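Local coordinates for protein pyridoxal kinase (Entamoeba histolytica, PDB 4S1H) that probably catalyses the ATP-dependent phosphorylation of pyridoxal to pyridoxal 5'-phosphate, as a magnesium-binding kinase of the ribokinase clan, at residues A[6-11]-A[36-41]; A[55-60]-A[86-91]; A[175-180]-A[187-192]; A[202-207]-A[274-279]. One frame throughout, in Å; residues are numbered along the deposited sequence.

Contact 1: residues A[6-11]-A[36-41]; sequences LTISSY and VLTTHL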
loop_
_atom_site.group_PDB
_atom_site.type_symbol
_atom_site.label_atom_id
_atom_site.label_comp_id
_atom_site.label_asym_id
_atom_site.label_seq_id
_atom_site.Cartn_x
_atom_site.Cartn_y
_atom_site.Cartn_z
ATOM N N LEU A 6 10.309 6.913 5.517
ATOM C CA LEU A 6 9.405 6.305 6.495
ATOM C C LEU A 6 8.184 7.180 6.556
ATOM O O LEU A 6 8.306 8.407 6.726
ATOM C CB LEU A 6 10.062 6.199 7.860
ATOM C CG LEU A 6 9.183 5.912 9.060
ATOM C CD1 LEU A 6 8.630 4.488 8.940
ATOM C CD2 LEU A 6 9.999 6.094 10.331
ATOM N N THR A 7 7.030 6.557 6.367
ATOM C CA THR A 7 5.772 7.304 6.354
ATOM C C THR A 7 4.757 6.626 7.255
ATOM O O THR A 7 4.493 5.408 7.165
ATOM C CB THR A 7 5.234 7.551 4.924
ATOM O OG1 THR A 7 3.881 8.021 5.001
ATOM C CG2 THR A 7 5.274 6.322 4.097
ATOM N N ILE A 8 4.205 7.419 8.143
ATOM C CA ILE A 8 3.323 6.976 9.205
ATOM C C ILE A 8 1.999 7.670 9.011
ATOM O O ILE A 8 1.894 8.902 9.201
ATOM C CB ILE A 8 3.937 7.331 10.596
ATOM C CG1 ILE A 8 5.320 6.693 10.779
ATOM C CG2 ILE A 8 2.977 6.985 11.719
ATOM C CD1 ILE A 8 6.099 7.175 11.992
ATOM N N SER A 9 0.971 6.939 8.624
ATOM C CA SER A 9 -0.321 7.538 8.336
ATOM C C SER A 9 -1.396 6.461 8.216
ATOM O O SER A 9 -1.134 5.274 8.472
ATOM C CB SER A 9 -0.264 8.404 7.070
ATOM O OG SER A 9 -1.455 9.172 6.932
ATOM N N SER A 10 -2.596 6.862 7.865
ATOM C CA SER A 10 -3.763 5.993 7.904
ATOM C C SER A 10 -3.792 5.019 6.741
ATOM O O SER A 10 -3.071 5.172 5.766
ATOM C CB SER A 10 -5.034 6.840 7.835
ATOM O OG SER A 10 -4.945 7.742 6.737
ATOM N N TYR A 11 -4.635 3.992 6.858
ATOM C CA TYR A 11 -4.816 2.999 5.809
ATOM C C TYR A 11 -6.301 2.703 5.620
ATOM O O TYR A 11 -7.022 2.531 6.613
ATOM C CB TYR A 11 -4.039 1.715 6.138
ATOM C CG TYR A 11 -4.225 0.661 5.093
ATOM C CD1 TYR A 11 -3.421 0.633 3.988
ATOM C CD2 TYR A 11 -5.248 -0.278 5.196
ATOM C CE1 TYR A 11 -3.603 -0.288 2.982
ATOM C CE2 TYR A 11 -5.438 -1.239 4.208
ATOM C CZ TYR A 11 -4.589 -1.251 3.122
ATOM O OH TYR A 11 -4.741 -2.159 2.101
ATOM N N VAL A 36 4.230 2.523 7.760
ATOM C CA VAL A 36 3.691 2.136 9.028
ATOM C C VAL A 36 2.276 2.697 9.118
ATOM O O VAL A 36 2.042 3.880 8.955
ATOM C CB VAL A 36 4.548 2.611 10.215
ATOM C CG1 VAL A 36 3.886 2.225 11.527
ATOM C CG2 VAL A 36 5.950 2.043 10.104
ATOM N N LEU A 37 1.312 1.856 9.374
ATOM C CA LEU A 37 -0.110 2.261 9.422
ATOM C C LEU A 37 -0.555 2.738 10.804
ATOM O O LEU A 37 -0.132 2.239 11.837
ATOM C CB LEU A 37 -1.006 1.094 8.969
ATOM C CG LEU A 37 -0.539 0.382 7.689
ATOM C CD1 LEU A 37 -1.575 -0.686 7.342
ATOM C CD2 LEU A 37 -0.270 1.325 6.525
ATOM N N THR A 38 -1.420 3.746 10.825
ATOM C CA THR A 38 -2.023 4.201 12.074
ATOM C C THR A 38 -3.506 3.790 12.219
ATOM O O THR A 38 -4.096 3.973 13.294
ATOM C CB THR A 38 -1.994 5.734 12.208
ATOM O OG1 THR A 38 -2.731 6.301 11.130
ATOM C CG2 THR A 38 -0.583 6.247 12.143
ATOM N N THR A 39 -4.088 3.273 11.129
ATOM C CA THR A 39 -5.445 2.689 11.102
ATOM C C THR A 39 -5.475 1.517 10.142
ATOM O O THR A 39 -4.612 1.406 9.279
ATOM C CB THR A 39 -6.524 3.669 10.609
ATOM O OG1 THR A 39 -6.383 3.935 9.204
ATOM C CG2 THR A 39 -6.446 5.005 11.365
ATOM N N HIS A 40 -6.488 0.678 10.299
ATOM C CA HIS A 40 -6.856 -0.326 9.295
ATOM C C HIS A 40 -8.374 -0.263 9.126
ATOM O O HIS A 40 -9.114 -0.975 9.808
ATOM C CB HIS A 40 -6.360 -1.711 9.738
ATOM C CG HIS A 40 -6.694 -2.826 8.785
ATOM N ND1 HIS A 40 -6.877 -4.124 9.211
ATOM C CD2 HIS A 40 -6.883 -2.850 7.444
ATOM C CE1 HIS A 40 -7.160 -4.901 8.185
ATOM N NE2 HIS A 40 -7.165 -4.165 7.102
ATOM N N LEU A 41 -8.829 0.603 8.213
ATOM C CA LEU A 41 -10.249 0.810 7.972
ATOM C C LEU A 41 -10.660 0.248 6.626
ATOM O O LEU A 41 -9.856 0.171 5.711
ATOM C CB LEU A 41 -10.576 2.299 7.953
ATOM C CG LEU A 41 -10.039 3.073 9.160
ATOM C CD1 LEU A 41 -10.344 4.549 8.997
ATOM C CD2 LEU A 41 -10.652 2.545 10.441
#
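Tyr11 N gives its hydrogen to Thr39 OG1 at 2.9 Å, and the bond is almost straight (171°). A chi1 of 70° turns this hydroxyl toward Tyr11 N. Two residues further on, Leu41 N donates to Tyr11 O. Before this, the chains pair as parallel strands. Val36 N binds Thr7 O at 3.0 Å, Ser9 N binds Val36 O, and Thr38 N reaches Ser9 O at 2.8 Å from above the carbonyl plane. That last donor stands at the point where the regular pairing ends.

Side chains pack around these bonds. Leu37 CD1 lies against Tyr11 CB at 3.6 Å, the two side chains running alongside each other. The rims of the Tyr11 and His40 rings meet, with CD2 to CD2 at 3.8 Å and planes 49° apart. Ile8 CG2 touches Thr38 CG2 at 3.7 Å.

Phe60 of helix 57-69 packs on Ile8 and Val36, while Met23 of helix 18-28 packs on Tyr11 and Leu37. Tyr11 OH and His40 NE2 are bonded to Phe35 O and Leu37 N of the second subunit. Tyr83 holds Ser9 OG and Thr38 OG1 through its backbone. The two strands belong to a right-handed beta-alpha-beta crossover through helix 18-28. Ser10, just past the end of strand 5-9, belongs to the pyridoxal 5'-phosphate site, whose ligand is absent here.

Contact 2: residues A[55-60]-A[86-91]; sequences VLLNDF and SSDLVY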
loop_
_atom_site.group_PDB
_atom_site.type_symbol
_atom_site.label_atom_id
_atom_site.label_comp_id
_atom_site.label_asym_id
_atom_site.label_seq_id
_atom_site.Cartn_x
_atom_site.Cartn_y
_atom_site.Cartn_z
ATOM N N VAL A 55 -4.864 1.734 14.939
ATOM C CA VAL A 55 -3.750 0.951 15.428
ATOM C C VAL A 55 -3.473 1.239 16.912
ATOM O O VAL A 55 -3.514 2.400 17.348
ATOM C CB VAL A 55 -2.522 1.133 14.518
ATOM C CG1 VAL A 55 -1.252 0.551 15.136
ATOM C CG2 VAL A 55 -2.807 0.493 13.146
ATOM N N LEU A 56 -3.256 0.182 17.691
ATOM C CA LEU A 56 -3.027 0.324 19.132
ATOM C C LEU A 56 -1.565 0.659 19.402
ATOM O O LEU A 56 -0.650 0.197 18.686
ATOM C CB LEU A 56 -3.384 -0.970 19.866
ATOM C CG LEU A 56 -4.822 -1.459 19.787
ATOM C CD1 LEU A 56 -4.906 -2.832 20.432
ATOM C CD2 LEU A 56 -5.751 -0.459 20.458
ATOM N N LEU A 57 -1.345 1.489 20.425
ATOM C CA LEU A 57 -0.002 1.912 20.784
ATOM C C LEU A 57 0.992 0.746 20.906
ATOM O O LEU A 57 2.120 0.836 20.409
ATOM C CB LEU A 57 -0.031 2.655 22.105
ATOM C CG LEU A 57 1.287 3.216 22.638
ATOM C CD1 LEU A 57 1.959 4.128 21.618
ATOM C CD2 LEU A 57 1.018 3.935 23.952
ATOM N N ASN A 58 0.601 -0.329 21.587
ATOM C CA ASN A 58 1.564 -1.423 21.804
ATOM C C ASN A 58 2.026 -2.055 20.490
ATOM O O ASN A 58 3.205 -2.412 20.325
ATOM C CB ASN A 58 1.019 -2.462 22.784
ATOM C CG ASN A 58 -0.077 -3.325 22.190
ATOM O OD1 ASN A 58 -1.163 -2.838 21.870
ATOM N ND2 ASN A 58 0.208 -4.620 22.028
ATOM N N ASP A 59 1.102 -2.169 19.535
ATOM C CA ASP A 59 1.426 -2.684 18.215
ATOM C C ASP A 59 2.320 -1.714 17.437
ATOM O O ASP A 59 3.263 -2.124 16.777
ATOM C CB ASP A 59 0.144 -3.020 17.420
ATOM C CG ASP A 59 -0.603 -4.220 18.009
ATOM O OD1 ASP A 59 0.053 -5.175 18.473
ATOM O OD2 ASP A 59 -1.855 -4.190 18.056
ATOM N N PHE A 60 2.036 -0.420 17.525
ATOM C CA PHE A 60 2.868 0.572 16.892
ATOM C C PHE A 60 4.320 0.516 17.429
ATOM O O PHE A 60 5.284 0.540 16.658
ATOM C CB PHE A 60 2.201 1.945 17.114
ATOM C CG PHE A 60 2.904 3.098 16.472
ATOM C CD1 PHE A 60 2.778 3.351 15.111
ATOM C CD2 PHE A 60 3.716 3.919 17.212
ATOM C CE1 PHE A 60 3.429 4.434 14.513
ATOM C CE2 PHE A 60 4.356 5.027 16.635
ATOM C CZ PHE A 60 4.219 5.277 15.287
ATOM N N SER A 86 -5.230 8.890 17.558
ATOM C CA SER A 86 -5.103 9.097 18.992
ATOM C C SER A 86 -3.778 9.748 19.335
ATOM O O SER A 86 -2.790 9.552 18.620
ATOM C CB SER A 86 -5.242 7.757 19.740
ATOM O OG SER A 86 -4.355 6.768 19.220
ATOM N N SER A 87 -3.767 10.537 20.410
ATOM C CA SER A 87 -2.580 11.288 20.801
ATOM C C SER A 87 -1.417 10.393 21.264
ATOM O O SER A 87 -0.263 10.777 21.114
ATOM C CB SER A 87 -2.896 12.304 21.889
ATOM O OG SER A 87 -3.490 11.664 22.985
ATOM N N ASP A 88 -1.701 9.244 21.843
ATOM C CA ASP A 88 -0.602 8.358 22.280
ATOM C C ASP A 88 0.375 8.029 21.158
ATOM O O ASP A 88 1.592 7.998 21.368
ATOM C CB ASP A 88 -1.126 7.102 23.007
ATOM C CG ASP A 88 -2.133 6.280 22.187
ATOM O OD1 ASP A 88 -2.458 6.640 21.032
ATOM O OD2 ASP A 88 -2.640 5.264 22.734
ATOM N N LEU A 89 -0.168 7.807 19.960
ATOM C CA LEU A 89 0.655 7.461 18.790
ATOM C C LEU A 89 1.449 8.699 18.364
ATOM O O LEU A 89 2.559 8.572 17.863
ATOM C CB LEU A 89 -0.190 6.946 17.621
ATOM C CG LEU A 89 -1.041 5.689 17.863
ATOM C CD1 LEU A 89 -1.946 5.468 16.659
ATOM C CD2 LEU A 89 -0.160 4.498 18.148
ATOM N N VAL A 90 0.901 9.892 18.562
ATOM C CA VAL A 90 1.615 11.087 18.192
ATOM C C VAL A 90 2.831 11.276 19.095
ATOM O O VAL A 90 3.911 11.590 18.602
ATOM C CB VAL A 90 0.707 12.346 18.242
ATOM C CG1 VAL A 90 1.491 13.614 17.897
ATOM C CG2 VAL A 90 -0.477 12.193 17.287
ATOM N N TYR A 91 2.631 11.157 20.408
ATOM C CA TYR A 91 3.733 11.335 21.358
ATOM C C TYR A 91 4.805 10.266 21.144
ATOM O O TYR A 91 5.983 10.581 21.172
ATOM C CB TYR A 91 3.254 11.390 22.805
ATOM C CG TYR A 91 2.500 12.674 23.115
ATOM C CD1 TYR A 91 3.113 13.895 22.964
ATOM C CD2 TYR A 91 1.174 12.638 23.517
ATOM C CE1 TYR A 91 2.435 15.079 23.232
ATOM C CE2 TYR A 91 0.487 13.811 23.793
ATOM C CZ TYR A 91 1.131 15.017 23.638
ATOM O OH TYR A 91 0.481 16.208 23.876
HETATM O O HOH W 1 -5.016 4.140 18.840
HETATM O O HOH W 2 -3.596 3.094 21.382
#
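Leu89 reaches across to segment 55-60 with both methyls. Its CG lies anti to the carbonyl carbon (chi1 -60°), and the extended chi2 of 172° sends CD1 out to Val55 O at 3.5 Å. The other branch, CD2, is left to meet helix 57-69, at Phe60 CB (3.6 Å) and Leu57 CA (3.7 Å). The Leu57 side chain slides past Leu89 in the opposite direction. Its CB also meets Asp88 OD2 at 3.7 Å.

These are the first turns of the neighbouring helices 57-69 and 87-100 of the ribokinase-like alpha/beta fold, and Phe84 in the loop before helix 87-100 also packs on Leu89.

Two waters bridge the polar side. One donates to both Val55 O and Ser86 OG. The other accepts from Leu57 N at 2.9 Å and donates to Asp88 OD2 at 2.7 Å. A chi1 of 56° turns the Asp88 carboxylate back toward Ser86, whose OG donates to Asp88 OD1 at 2.6 Å on the syn side.

Contact 3: residues A[175-180]-A[187-192]; sequences VILVTS and IILLCS. With ADP (adenosine-5'-diphosphate), chain C.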
loop_
_atom_site.group_PDB
_atom_site.type_symbol
_atom_site.label_atom_id
_atom_site.label_comp_id
_atom_site.label_asym_id
_atom_site.label_seq_id
_atom_site.Cartn_x
_atom_site.Cartn_y
_atom_site.Cartn_z
ATOM N N VAL A 175 9.277 26.081 7.129
ATOM C CA VAL A 175 8.471 26.222 5.914
ATOM C C VAL A 175 7.056 25.765 6.189
ATOM O O VAL A 175 6.848 24.707 6.766
ATOM C CB VAL A 175 9.049 25.468 4.719
ATOM C CG1 VAL A 175 8.241 25.772 3.463
ATOM C CG2 VAL A 175 10.524 25.796 4.508
ATOM N N ILE A 176 6.081 26.539 5.753
ATOM C CA ILE A 176 4.676 26.217 5.921
ATOM C C ILE A 176 4.036 26.375 4.565
ATOM O O ILE A 176 4.048 27.467 4.005
ATOM C CB ILE A 176 3.972 27.099 6.962
ATOM C CG1 ILE A 176 4.679 27.042 8.347
ATOM C CG2 ILE A 176 2.514 26.722 7.100
ATOM C CD1 ILE A 176 4.338 28.224 9.211
ATOM N N LEU A 177 3.488 25.292 4.033
ATOM C CA LEU A 177 2.743 25.290 2.809
ATOM C C LEU A 177 1.274 25.177 3.211
ATOM O O LEU A 177 0.821 24.127 3.632
ATOM C CB LEU A 177 3.162 24.086 1.929
ATOM C CG LEU A 177 2.614 24.094 0.521
ATOM C CD1 LEU A 177 3.199 25.229 -0.311
ATOM C CD2 LEU A 177 2.861 22.763 -0.167
ATOM N N VAL A 178 0.535 26.279 3.098
ATOM C CA VAL A 178 -0.888 26.294 3.374
ATOM C C VAL A 178 -1.585 25.903 2.079
ATOM O O VAL A 178 -1.534 26.618 1.101
ATOM C CB VAL A 178 -1.375 27.679 3.878
ATOM C CG1 VAL A 178 -2.806 27.523 4.359
ATOM C CG2 VAL A 178 -0.480 28.197 4.986
ATOM N N THR A 179 -2.175 24.723 2.068
ATOM C CA THR A 179 -2.506 24.029 0.803
ATOM C C THR A 179 -3.794 24.554 0.189
ATOM O O THR A 179 -4.052 24.321 -1.002
ATOM C CB THR A 179 -2.599 22.496 0.981
ATOM O OG1 THR A 179 -3.574 22.138 1.965
ATOM C CG2 THR A 179 -1.261 21.937 1.411
ATOM N N SER A 180 -4.637 25.167 1.003
ATOM C CA SER A 180 -5.886 25.716 0.506
ATOM C C SER A 180 -6.417 26.780 1.420
ATOM O O SER A 180 -6.572 26.561 2.624
ATOM C CB SER A 180 -6.977 24.644 0.302
ATOM O OG SER A 180 -7.247 23.882 1.454
ATOM N N ILE A 187 -8.954 28.668 -5.006
ATOM C CA ILE A 187 -8.221 28.179 -3.872
ATOM C C ILE A 187 -6.863 28.857 -3.981
ATOM O O ILE A 187 -6.185 28.728 -5.014
ATOM C CB ILE A 187 -8.080 26.633 -4.012
ATOM C CG1 ILE A 187 -9.458 25.967 -3.825
ATOM C CG2 ILE A 187 -7.053 26.062 -3.036
ATOM C CD1 ILE A 187 -9.462 24.488 -4.185
ATOM N N ILE A 188 -6.411 29.524 -2.917
ATOM C CA ILE A 188 -5.029 30.023 -2.854
ATOM C C ILE A 188 -4.176 29.126 -1.993
ATOM O O ILE A 188 -4.588 28.728 -0.910
ATOM C CB ILE A 188 -4.931 31.445 -2.270
ATOM C CG1 ILE A 188 -5.958 32.331 -2.915
ATOM C CG2 ILE A 188 -3.509 31.969 -2.450
ATOM C CD1 ILE A 188 -5.911 32.384 -4.425
ATOM N N LEU A 189 -3.004 28.771 -2.520
ATOM C CA LEU A 189 -1.968 28.111 -1.787
ATOM C C LEU A 189 -0.945 29.168 -1.408
ATOM O O LEU A 189 -0.634 30.022 -2.225
ATOM C CB LEU A 189 -1.356 26.997 -2.647
ATOM C CG LEU A 189 -0.093 26.302 -2.177
ATOM C CD1 LEU A 189 -0.139 24.816 -2.578
ATOM C CD2 LEU A 189 1.151 26.979 -2.730
ATOM N N LEU A 190 -0.464 29.125 -0.171
ATOM C CA LEU A 190 0.565 30.028 0.327
ATOM C C LEU A 190 1.782 29.215 0.770
ATOM O O LEU A 190 1.635 28.182 1.465
ATOM C CB LEU A 190 0.022 30.851 1.490
ATOM C CG LEU A 190 1.056 31.598 2.344
ATOM C CD1 LEU A 190 1.652 32.781 1.594
ATOM C CD2 LEU A 190 0.382 32.025 3.632
ATOM N N CYS A 191 2.975 29.591 0.311
ATOM C CA CYS A 191 4.222 29.003 0.812
ATOM C C CYS A 191 4.960 30.088 1.564
ATOM O O CYS A 191 5.317 31.115 0.970
ATOM C CB CYS A 191 5.087 28.503 -0.309
ATOM S SG CYS A 191 6.378 27.398 0.285
ATOM N N SER A 192 5.154 29.865 2.862
ATOM C CA SER A 192 5.680 30.877 3.766
ATOM C C SER A 192 6.959 30.318 4.390
ATOM O O SER A 192 6.968 29.204 4.896
ATOM C CB SER A 192 4.674 31.147 4.867
ATOM O OG SER A 192 5.156 32.057 5.857
HETATM P PB ADP C . -6.895 18.574 2.279
HETATM O O1B ADP C . -8.078 19.448 2.629
HETATM O O2B ADP C . -7.290 17.175 1.839
HETATM O O3B ADP C . -5.820 18.668 3.317
HETATM P PA ADP C . -6.655 20.572 0.190
HETATM O O1A ADP C . -5.829 21.712 0.721
HETATM O O2A ADP C . -8.144 20.682 0.195
HETATM O O3A ADP C . -6.236 19.207 0.959
HETATM O "O5'" ADP C . -6.199 20.224 -1.285
HETATM C "C5'" ADP C . -4.865 19.952 -1.660
HETATM C "C4'" ADP C . -4.701 20.440 -3.071
HETATM O "O4'" ADP C . -5.642 19.774 -3.913
HETATM C "C3'" ADP C . -5.015 21.927 -3.190
HETATM O "O3'" ADP C . -3.841 22.723 -2.991
HETATM C "C2'" ADP C . -5.579 22.021 -4.574
HETATM O "O2'" ADP C . -4.521 22.122 -5.516
HETATM C "C1'" ADP C . -6.278 20.690 -4.792
HETATM N N9 ADP C . -7.740 20.700 -4.552
HETATM C C8 ADP C . -8.435 20.234 -3.506
HETATM N N7 ADP C . -9.770 20.402 -3.677
HETATM C C5 ADP C . -9.933 20.986 -4.872
HETATM C C6 ADP C . -11.082 21.436 -5.693
HETATM N N6 ADP C . -12.336 21.290 -5.219
HETATM N N1 ADP C . -10.809 22.001 -6.888
HETATM C C2 ADP C . -9.536 22.151 -7.353
HETATM N N3 ADP C . -8.449 21.753 -6.660
HETATM C C4 ADP C . -8.594 21.176 -5.443
#
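Thr179 OG1 and Ser180 OG both donate to the same alpha-phosphate oxygen, O1A of ADP, at 2.6 Å and 2.7 Å. Their chi1 values are nearly equal (58° and 55°), and this shared rotation brings the hydroxyls of two neighbouring residues onto one oxygen. The ribose is held too, since its O3' donates to Thr179 O at 2.6 Å. One residue thus binds phosphate through its side chain and sugar through its backbone.

Behind the nucleotide the strands 175-180 and 187-192 pair antiparallel. Ile176 and Ser192 exchange two backbone bonds, and so do Val178 and Leu190, with Val178 N to Leu190 O the shorter at 2.7 Å.

On one face of the sheet Leu177 CD1 touches Leu189 CD2 at 3.6 Å and Cys191 CB at 3.8 Å. Val238 and Ile242 of helix 234-250 pack on Leu189. On the other face Val178 and Leu190 run alongside each other, and helix 158-170 packs on Ile176; its His169 is bonded to Ser192 OG. At the nucleotide end, Ile187 CG2 meets Ser180 CB, while its other branch puts CD1 against the adenine at C5, 3.6 Å away. Asn143 ND2 and Gly217 N add further bonds to ADP. The arrangement is a beta hairpin, both strands of which supply residues to the nucleotide site of a ribokinase-like kinase.

Contact 4: residues A[202-207]-A[274-279]; sequences FTIKIP and FTITYI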
loop_
_atom_site.group_PDB
_atom_site.type_symbol
_atom_site.label_atom_id
_atom_site.label_comp_id
_atom_site.label_asym_id
_atom_site.label_seq_id
_atom_site.Cartn_x
_atom_site.Cartn_y
_atom_site.Cartn_z
ATOM N N PHE A 202 5.501 32.861 -1.594
ATOM C CA PHE A 202 4.704 32.885 -2.800
ATOM C C PHE A 202 3.305 32.321 -2.611
ATOM O O PHE A 202 3.025 31.600 -1.632
ATOM C CB PHE A 202 5.409 32.177 -3.964
ATOM C CG PHE A 202 5.547 30.681 -3.807
ATOM C CD1 PHE A 202 4.562 29.784 -4.272
ATOM C CD2 PHE A 202 6.713 30.179 -3.291
ATOM C CE1 PHE A 202 4.748 28.404 -4.161
ATOM C CE2 PHE A 202 6.915 28.806 -3.185
ATOM C CZ PHE A 202 5.938 27.915 -3.624
ATOM N N THR A 203 2.438 32.697 -3.546
ATOM C CA THR A 203 1.111 32.102 -3.664
ATOM C C THR A 203 0.894 31.514 -5.051
ATOM O O THR A 203 1.617 31.818 -6.001
ATOM C CB THR A 203 -0.027 33.096 -3.341
ATOM O OG1 THR A 203 0.047 34.257 -4.185
ATOM C CG2 THR A 203 0.005 33.517 -1.879
ATOM N N ILE A 204 -0.058 30.585 -5.129
ATOM C CA ILE A 204 -0.543 30.041 -6.383
ATOM C C ILE A 204 -2.056 30.071 -6.303
ATOM O O ILE A 204 -2.633 29.639 -5.284
ATOM C CB ILE A 204 -0.098 28.566 -6.579
ATOM C CG1 ILE A 204 1.434 28.456 -6.533
ATOM C CG2 ILE A 204 -0.665 27.982 -7.878
ATOM C CD1 ILE A 204 2.006 27.070 -6.739
ATOM N N LYS A 205 -2.680 30.568 -7.374
ATOM C CA LYS A 205 -4.144 30.630 -7.499
ATOM C C LYS A 205 -4.626 29.432 -8.341
ATOM O O LYS A 205 -4.169 29.238 -9.471
ATOM C CB LYS A 205 -4.570 31.953 -8.122
ATOM C CG LYS A 205 -6.076 32.161 -8.140
ATOM C CD LYS A 205 -6.475 33.444 -8.854
ATOM C CE LYS A 205 -5.868 34.686 -8.287
ATOM N NZ LYS A 205 -6.047 34.846 -6.828
ATOM N N ILE A 206 -5.548 28.660 -7.776
ATOM C CA ILE A 206 -6.066 27.437 -8.395
ATOM C C ILE A 206 -7.590 27.556 -8.560
ATOM O O ILE A 206 -8.279 27.751 -7.576
ATOM C CB ILE A 206 -5.778 26.240 -7.491
ATOM C CG1 ILE A 206 -4.259 26.114 -7.272
ATOM C CG2 ILE A 206 -6.356 24.954 -8.085
ATOM C CD1 ILE A 206 -3.871 25.594 -5.902
ATOM N N PRO A 207 -8.111 27.395 -9.794
ATOM C CA PRO A 207 -9.581 27.466 -9.951
ATOM C C PRO A 207 -10.227 26.290 -9.284
ATOM O O PRO A 207 -9.711 25.177 -9.427
ATOM C CB PRO A 207 -9.786 27.396 -11.469
ATOM C CG PRO A 207 -8.493 27.841 -12.061
ATOM C CD PRO A 207 -7.423 27.368 -11.103
ATOM N N PHE A 274 0.896 26.262 -13.408
ATOM C CA PHE A 274 0.459 27.446 -12.643
ATOM C C PHE A 274 1.574 28.431 -12.542
ATOM O O PHE A 274 2.730 28.138 -12.782
ATOM C CB PHE A 274 0.005 27.031 -11.247
ATOM C CG PHE A 274 -1.230 26.203 -11.259
ATOM C CD1 PHE A 274 -1.186 24.823 -11.371
ATOM C CD2 PHE A 274 -2.471 26.839 -11.195
ATOM C CE1 PHE A 274 -2.361 24.100 -11.406
ATOM C CE2 PHE A 274 -3.635 26.111 -11.218
ATOM C CZ PHE A 274 -3.581 24.748 -11.318
ATOM N N THR A 275 1.198 29.653 -12.205
ATOM C CA THR A 275 2.141 30.720 -12.029
ATOM C C THR A 275 2.528 30.791 -10.563
ATOM O O THR A 275 1.653 30.825 -9.690
ATOM C CB THR A 275 1.502 32.053 -12.488
ATOM O OG1 THR A 275 1.133 31.944 -13.871
ATOM C CG2 THR A 275 2.459 33.209 -12.323
ATOM N N ILE A 276 3.834 30.835 -10.311
ATOM C CA ILE A 276 4.394 31.145 -8.991
ATOM C C ILE A 276 4.363 32.654 -8.831
ATOM O O ILE A 276 5.048 33.391 -9.562
ATOM C CB ILE A 276 5.872 30.683 -8.874
ATOM C CG1 ILE A 276 5.931 29.166 -9.014
ATOM C CG2 ILE A 276 6.508 31.132 -7.558
ATOM C CD1 ILE A 276 5.096 28.434 -7.999
ATOM N N THR A 277 3.549 33.126 -7.886
ATOM C CA THR A 277 3.438 34.582 -7.650
ATOM C C THR A 277 4.109 34.974 -6.353
ATOM O O THR A 277 3.603 34.668 -5.271
ATOM C CB THR A 277 1.968 34.954 -7.628
ATOM O OG1 THR A 277 1.388 34.555 -8.887
ATOM C CG2 THR A 277 1.763 36.493 -7.381
ATOM N N TYR A 278 5.205 35.730 -6.461
ATOM C CA TYR A 278 5.894 36.233 -5.267
ATOM C C TYR A 278 5.134 37.358 -4.642
ATOM O O TYR A 278 4.731 38.317 -5.321
ATOM C CB TYR A 278 7.317 36.662 -5.566
ATOM C CG TYR A 278 8.118 35.529 -6.142
ATOM C CD1 TYR A 278 8.301 34.362 -5.413
ATOM C CD2 TYR A 278 8.647 35.605 -7.424
ATOM C CE1 TYR A 278 9.020 33.298 -5.934
ATOM C CE2 TYR A 278 9.359 34.534 -7.961
ATOM C CZ TYR A 278 9.523 33.384 -7.213
ATOM O OH TYR A 278 10.235 32.359 -7.762
ATOM N N ILE A 279 4.946 37.252 -3.333
ATOM C CA ILE A 279 4.180 38.269 -2.611
ATOM C C ILE A 279 5.058 39.095 -1.697
ATOM O O ILE A 279 6.143 38.672 -1.329
ATOM C CB ILE A 279 3.056 37.645 -1.765
ATOM C CG1 ILE A 279 3.568 36.511 -0.845
ATOM C CG2 ILE A 279 1.981 37.081 -2.700
ATOM C CD1 ILE A 279 2.684 36.275 0.368
HETATM O O HOH W 3 -0.868 32.068 -9.067
HETATM O O HOH W 4 -1.445 30.230 -11.388
#
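Ile276 CD1 is the meeting point of the apolar centre. It touches Ile204 CD1 at 3.6 Å and Phe202 CE1 at 3.9 Å. Ile276 CG2 also comes near the start of the Phe202 side chain.

Phe274 extends this patch toward Pro207. Ile204 CG2 meets Phe274 CB at 3.6 Å, the two side chains crossing at about a right angle. Pro207 CD approaches the edge of the Phe274 ring, near its plane, and Ser243 and Gln246 of helix 234-250 also pack on this ring. At the far end, Ile279 CG2 rests on Thr203 OG1 at 3.7 Å.

Backbone pairing is short. Thr203 and Thr277 exchange two bonds, Thr203 N to Thr277 O at 2.9 Å and Thr277 N to Thr203 O at 3.0 Å. Beyond them the chains diverge, and water takes over. One water accepts from Lys205 N and donates to Thr275 O. A second accepts from Thr275 N at 2.8 Å and gives a weak bond to Lys205 O. Tyr278 OH is bonded to Glu235. With a single hydrogen-bonded residue pair between the segments, much of the join to 274-279 rests on apolar packing and water bridges, next to the strand end where Ile206 and Pro207 touch ADP.

The four contacts follow one another along the chain and fall into two pairs on opposite sides of its centre. Contacts 1 and 2 are 11 Å apart, centre to centre, and touch where Thr38 O probably accepts a bond from Val55 N. They belong to the mixed sheet and its helices, and both reach the second subunit. The centres of contacts 3 and 4 are about 10 Å apart, and the two share the four-stranded antiparallel sheet, in which strands 186-193 and 202-207 are neighbours. The centres of contacts 1 and 3 are about 25 Å apart. The first pair therefore combines the pyridoxal 5'-phosphate side with the subunit interface, while the second borders the ADP pocket.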